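Local coordinates for protein YibA (Escherichia coli, PDB 1OYZ), which is of unknown function, though an oxidoreductase activity has been tentatively assigned, and folds as an all-helical chain containing HEAT repeats, at residues T142-S153 with L167-W178. Sequence-based numbering, arbitrary orientation.
Sequences TNVRRATAFAIS and LLKDPNGDVRNW
Arg145 reaches from helix 142-153 to Asp170, in the turn between helices 161-168 and 173-186, and joins two parts of the HEAT-repeat region. Helices 142-153 and 173-178 run nearly parallel, with their axes 9.2 Å from each other at closest approach.

The main polar link is a two-pronged salt bridge, guanidinium edge to carboxylate, the two planes nearly coplanar. Asp170 CG is anti to its backbone N (chi1 -157°), which carries the carboxylate over to Arg145. NH2 of Arg145 donates to the syn lone pair of Asp170 OD1 at 2.9 Å; NE meets OD2 at 2.4 Å, too short for its exact length to be trusted. The anti lone pair of OD1 takes the backbone N of Asn172, closing an Asx turn just before helix 173-186, while the Asp170 backbone O accepts from Arg176 NH2. Arg145 NH1 bonds to the Asp139 carbonyl, giving all three guanidinium nitrogens an acceptor. With an alanine in place of Asp170, the Arg145 charge and the Asn172 N-H would probably be left without these mates.

Asp174 OD1 lies 3.6 Å from Arg146 CD but well out of the guanidinium plane: the charges are near, yet buried Arg146 NE has no partner.

Much of the remaining contact is apolar. Ala149, only a methyl group, fits where the helices face each other, its CB 3.7 Å from Trp178 CB. Leu167 CD1 lies against Ala149 and Ile152, and branched Val175 lays CG2 along the backbone of Arg146.

Broad Trp178 spans from Ala149 to Ser153, one helical turn. Phe150 points an edge at the indole face, planes 76° apart, in an offset edge-to-face pair; its CA sits over the six-membered ring in a CH-pi contact, 4.2 Å from the centroid, while Ser153 OG approaches Trp178 CZ3 to 3.4 Å.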
loop_
_atom_site.group_PDB
_atom_site.type_symbol
_atom_site.label_atom_id
_atom_site.label_comp_id
_atom_site.label_asym_id
_atom_site.label_seq_id
_atom_site.Cartn_x
_atom_site.Cartn_y
_atom_site.Cartn_z
ATOM N N THR A 142 0.043 11.492 -8.979
ATOM C CA THR A 142 -0.242 10.081 -8.759
ATOM C C THR A 142 0.514 9.578 -7.545
ATOM O O THR A 142 -0.007 8.785 -6.764
ATOM C CB THR A 142 0.183 9.217 -9.966
ATOM O OG1 THR A 142 1.538 9.527 -10.311
ATOM C CG2 THR A 142 -0.704 9.480 -11.148
ATOM N N ASN A 143 1.750 10.026 -7.388
ATOM C CA ASN A 143 2.537 9.594 -6.236
ATOM C C ASN A 143 1.775 9.956 -4.975
ATOM O O ASN A 143 1.691 9.145 -4.037
ATOM C CB ASN A 143 3.887 10.284 -6.225
ATOM C CG ASN A 143 4.598 10.166 -7.554
ATOM O OD1 ASN A 143 5.729 9.688 -7.624
ATOM N ND2 ASN A 143 3.933 10.604 -8.627
ATOM N N VAL A 144 1.196 11.159 -4.959
ATOM C CA VAL A 144 0.438 11.606 -3.795
ATOM C C VAL A 144 -0.802 10.775 -3.581
ATOM O O VAL A 144 -1.078 10.347 -2.462
ATOM C CB VAL A 144 0.012 13.097 -3.907
ATOM C CG1 VAL A 144 -1.012 13.412 -2.831
ATOM C CG2 VAL A 144 1.245 14.024 -3.766
ATOM N N ARG A 145 -1.573 10.565 -4.644
ATOM C CA ARG A 145 -2.769 9.759 -4.528
ATOM C C ARG A 145 -2.380 8.349 -4.049
ATOM O O ARG A 145 -3.032 7.794 -3.181
ATOM C CB ARG A 145 -3.529 9.718 -5.858
ATOM C CG ARG A 145 -4.115 11.080 -6.243
ATOM C CD ARG A 145 -5.292 10.964 -7.196
ATOM N NE ARG A 145 -4.962 10.211 -8.398
ATOM C CZ ARG A 145 -4.089 10.593 -9.318
ATOM N NH1 ARG A 145 -3.429 11.733 -9.184
ATOM N NH2 ARG A 145 -3.904 9.845 -10.402
ATOM N N ARG A 146 -1.304 7.795 -4.596
ATOM C CA ARG A 146 -0.829 6.473 -4.181
ATOM C C ARG A 146 -0.532 6.495 -2.682
ATOM O O ARG A 146 -1.002 5.648 -1.940
ATOM C CB ARG A 146 0.460 6.093 -4.928
ATOM C CG ARG A 146 0.897 4.630 -4.761
ATOM C CD ARG A 146 2.236 4.398 -5.448
ATOM N NE ARG A 146 2.332 5.188 -6.680
ATOM C CZ ARG A 146 3.478 5.555 -7.248
ATOM N NH1 ARG A 146 4.635 5.201 -6.701
ATOM N NH2 ARG A 146 3.473 6.298 -8.354
ATOM N N ALA A 147 0.252 7.477 -2.242
ATOM C CA ALA A 147 0.595 7.559 -0.839
ATOM C C ALA A 147 -0.676 7.715 -0.012
ATOM O O ALA A 147 -0.750 7.241 1.117
ATOM C CB ALA A 147 1.571 8.707 -0.600
ATOM N N THR A 148 -1.699 8.334 -0.590
ATOM C CA THR A 148 -2.960 8.518 0.127
ATOM C C THR A 148 -3.603 7.152 0.289
ATOM O O THR A 148 -4.201 6.842 1.337
ATOM C CB THR A 148 -3.946 9.460 -0.644
ATOM O OG1 THR A 148 -3.315 10.728 -0.880
ATOM C CG2 THR A 148 -5.218 9.699 0.165
ATOM N N ALA A 149 -3.486 6.313 -0.735
ATOM C CA ALA A 149 -4.090 4.978 -0.619
ATOM C C ALA A 149 -3.477 4.250 0.584
ATOM O O ALA A 149 -4.183 3.667 1.413
ATOM C CB ALA A 149 -3.862 4.177 -1.917
ATOM N N PHE A 150 -2.155 4.293 0.677
ATOM C CA PHE A 150 -1.456 3.663 1.792
ATOM C C PHE A 150 -1.963 4.189 3.119
ATOM O O PHE A 150 -2.269 3.436 4.044
ATOM C CB PHE A 150 0.037 3.952 1.694
ATOM C CG PHE A 150 0.807 3.510 2.893
ATOM C CD1 PHE A 150 0.774 2.176 3.302
ATOM C CD2 PHE A 150 1.540 4.423 3.631
ATOM C CE1 PHE A 150 1.457 1.763 4.432
ATOM C CE2 PHE A 150 2.223 4.020 4.759
ATOM C CZ PHE A 150 2.182 2.685 5.162
ATOM N N ALA A 151 -2.032 5.511 3.208
ATOM C CA ALA A 151 -2.490 6.165 4.416
ATOM C C ALA A 151 -3.833 5.633 4.880
ATOM O O ALA A 151 -3.980 5.194 6.020
ATOM C CB ALA A 151 -2.598 7.661 4.187
ATOM N N ILE A 152 -4.816 5.690 3.989
ATOM C CA ILE A 152 -6.161 5.246 4.319
ATOM C C ILE A 152 -6.157 3.824 4.875
ATOM O O ILE A 152 -6.783 3.549 5.889
ATOM C CB ILE A 152 -7.094 5.358 3.074
ATOM C CG1 ILE A 152 -7.299 6.846 2.702
ATOM C CG2 ILE A 152 -8.433 4.715 3.364
ATOM C CD1 ILE A 152 -8.065 7.100 1.390
ATOM N N SER A 153 -5.419 2.937 4.228
ATOM C CA SER A 153 -5.356 1.560 4.670
ATOM C C SER A 153 -4.904 1.463 6.123
ATOM O O SER A 153 -5.247 0.519 6.831
ATOM C CB SER A 153 -4.422 0.757 3.770
ATOM O OG SER A 153 -3.088 1.129 3.966
ATOM N N LEU A 167 -10.708 6.250 -5.824
ATOM C CA LEU A 167 -9.378 5.741 -6.178
ATOM C C LEU A 167 -9.486 4.483 -7.051
ATOM O O LEU A 167 -8.581 4.165 -7.818
ATOM C CB LEU A 167 -8.542 5.458 -4.912
ATOM C CG LEU A 167 -8.184 6.728 -4.103
ATOM C CD1 LEU A 167 -7.547 6.387 -2.755
ATOM C CD2 LEU A 167 -7.236 7.603 -4.925
ATOM N N LEU A 168 -10.582 3.751 -6.913
ATOM C CA LEU A 168 -10.762 2.584 -7.753
ATOM C C LEU A 168 -10.853 3.082 -9.195
ATOM O O LEU A 168 -10.504 2.359 -10.132
ATOM C CB LEU A 168 -12.055 1.856 -7.408
ATOM C CG LEU A 168 -12.104 1.112 -6.083
ATOM C CD1 LEU A 168 -13.541 0.607 -5.831
ATOM C CD2 LEU A 168 -11.118 -0.046 -6.117
ATOM N N LYS A 169 -11.319 4.321 -9.364
ATOM C CA LYS A 169 -11.496 4.899 -10.689
ATOM C C LYS A 169 -10.273 5.652 -11.143
ATOM O O LYS A 169 -10.290 6.330 -12.173
ATOM C CB LYS A 169 -12.693 5.850 -10.696
ATOM C CG LYS A 169 -13.910 5.322 -9.964
ATOM C CD LYS A 169 -14.956 6.425 -9.803
ATOM C CE LYS A 169 -16.095 6.014 -8.871
ATOM N NZ LYS A 169 -17.230 6.981 -8.961
ATOM N N ASP A 170 -9.194 5.510 -10.393
ATOM C CA ASP A 170 -7.992 6.230 -10.728
ATOM C C ASP A 170 -7.367 5.838 -12.053
ATOM O O ASP A 170 -7.433 4.684 -12.479
ATOM C CB ASP A 170 -6.962 6.070 -9.627
ATOM C CG ASP A 170 -5.956 7.178 -9.634
ATOM O OD1 ASP A 170 -5.100 7.208 -10.540
ATOM O OD2 ASP A 170 -6.039 8.039 -8.734
ATOM N N PRO A 171 -6.770 6.820 -12.737
ATOM C CA PRO A 171 -6.121 6.578 -14.027
ATOM C C PRO A 171 -4.877 5.732 -13.820
ATOM O O PRO A 171 -4.399 5.067 -14.729
ATOM C CB PRO A 171 -5.802 7.991 -14.514
ATOM C CG PRO A 171 -6.917 8.792 -13.939
ATOM C CD PRO A 171 -6.978 8.266 -12.527
ATOM N N ASN A 172 -4.348 5.736 -12.613
ATOM C CA ASN A 172 -3.163 4.935 -12.364
ATOM C C ASN A 172 -3.552 3.532 -11.886
ATOM O O ASN A 172 -4.332 3.384 -10.950
ATOM C CB ASN A 172 -2.278 5.599 -11.326
ATOM C CG ASN A 172 -0.935 4.937 -11.218
ATOM O OD1 ASN A 172 -0.057 5.138 -12.055
ATOM N ND2 ASN A 172 -0.765 4.125 -10.188
ATOM N N GLY A 173 -2.983 2.520 -12.535
ATOM C CA GLY A 173 -3.271 1.138 -12.202
ATOM C C GLY A 173 -2.817 0.743 -10.821
ATOM O O GLY A 173 -3.477 -0.031 -10.123
ATOM N N ASP A 174 -1.680 1.296 -10.420
ATOM C CA ASP A 174 -1.104 1.038 -9.099
ATOM C C ASP A 174 -2.049 1.580 -7.991
ATOM O O ASP A 174 -2.284 0.916 -6.962
ATOM C CB ASP A 174 0.269 1.725 -9.041
ATOM C CG ASP A 174 1.080 1.311 -7.843
ATOM O OD1 ASP A 174 0.567 1.424 -6.704
ATOM O OD2 ASP A 174 2.239 0.874 -8.047
ATOM N N VAL A 175 -2.568 2.788 -8.205
ATOM C CA VAL A 175 -3.517 3.397 -7.269
ATOM C C VAL A 175 -4.793 2.517 -7.174
ATOM O O VAL A 175 -5.262 2.197 -6.069
ATOM C CB VAL A 175 -3.951 4.831 -7.724
ATOM C CG1 VAL A 175 -5.150 5.321 -6.858
ATOM C CG2 VAL A 175 -2.779 5.810 -7.591
ATOM N N ARG A 176 -5.355 2.142 -8.327
ATOM C CA ARG A 176 -6.572 1.292 -8.340
ATOM C C ARG A 176 -6.330 -0.026 -7.580
ATOM O O ARG A 176 -7.172 -0.463 -6.785
ATOM C CB ARG A 176 -7.030 0.954 -9.786
ATOM C CG ARG A 176 -7.282 2.127 -10.725
ATOM C CD ARG A 176 -8.150 1.701 -11.949
ATOM N NE ARG A 176 -7.455 0.814 -12.889
ATOM C CZ ARG A 176 -6.399 1.177 -13.614
ATOM N NH1 ARG A 176 -5.807 0.301 -14.436
ATOM N NH2 ARG A 176 -5.927 2.420 -13.525
ATOM N N ASN A 177 -5.166 -0.635 -7.797
ATOM C CA ASN A 177 -4.852 -1.897 -7.141
ATOM C C ASN A 177 -4.837 -1.725 -5.615
ATOM O O ASN A 177 -5.429 -2.524 -4.876
ATOM C CB ASN A 177 -3.512 -2.448 -7.675
ATOM C CG ASN A 177 -3.188 -3.851 -7.138
ATOM O OD1 ASN A 177 -2.247 -4.035 -6.365
ATOM N ND2 ASN A 177 -3.969 -4.835 -7.544
ATOM N N TRP A 178 -4.192 -0.658 -5.146
ATOM C CA TRP A 178 -4.121 -0.384 -3.709
ATOM C C TRP A 178 -5.499 -0.142 -3.111
ATOM O O TRP A 178 -5.784 -0.584 -2.009
ATOM C CB TRP A 178 -3.244 0.848 -3.441
ATOM C CG TRP A 178 -1.980 0.551 -2.712
ATOM C CD1 TRP A 178 -0.706 0.556 -3.226
ATOM C CD2 TRP A 178 -1.855 0.200 -1.325
ATOM N NE1 TRP A 178 0.202 0.226 -2.237
ATOM C CE2 TRP A 178 -0.480 -0.005 -1.065
ATOM C CE3 TRP A 178 -2.775 0.028 -0.278
ATOM C CZ2 TRP A 178 -0.002 -0.364 0.199
ATOM C CZ3 TRP A 178 -2.289 -0.333 0.990
ATOM C CH2 TRP A 178 -0.918 -0.528 1.207
#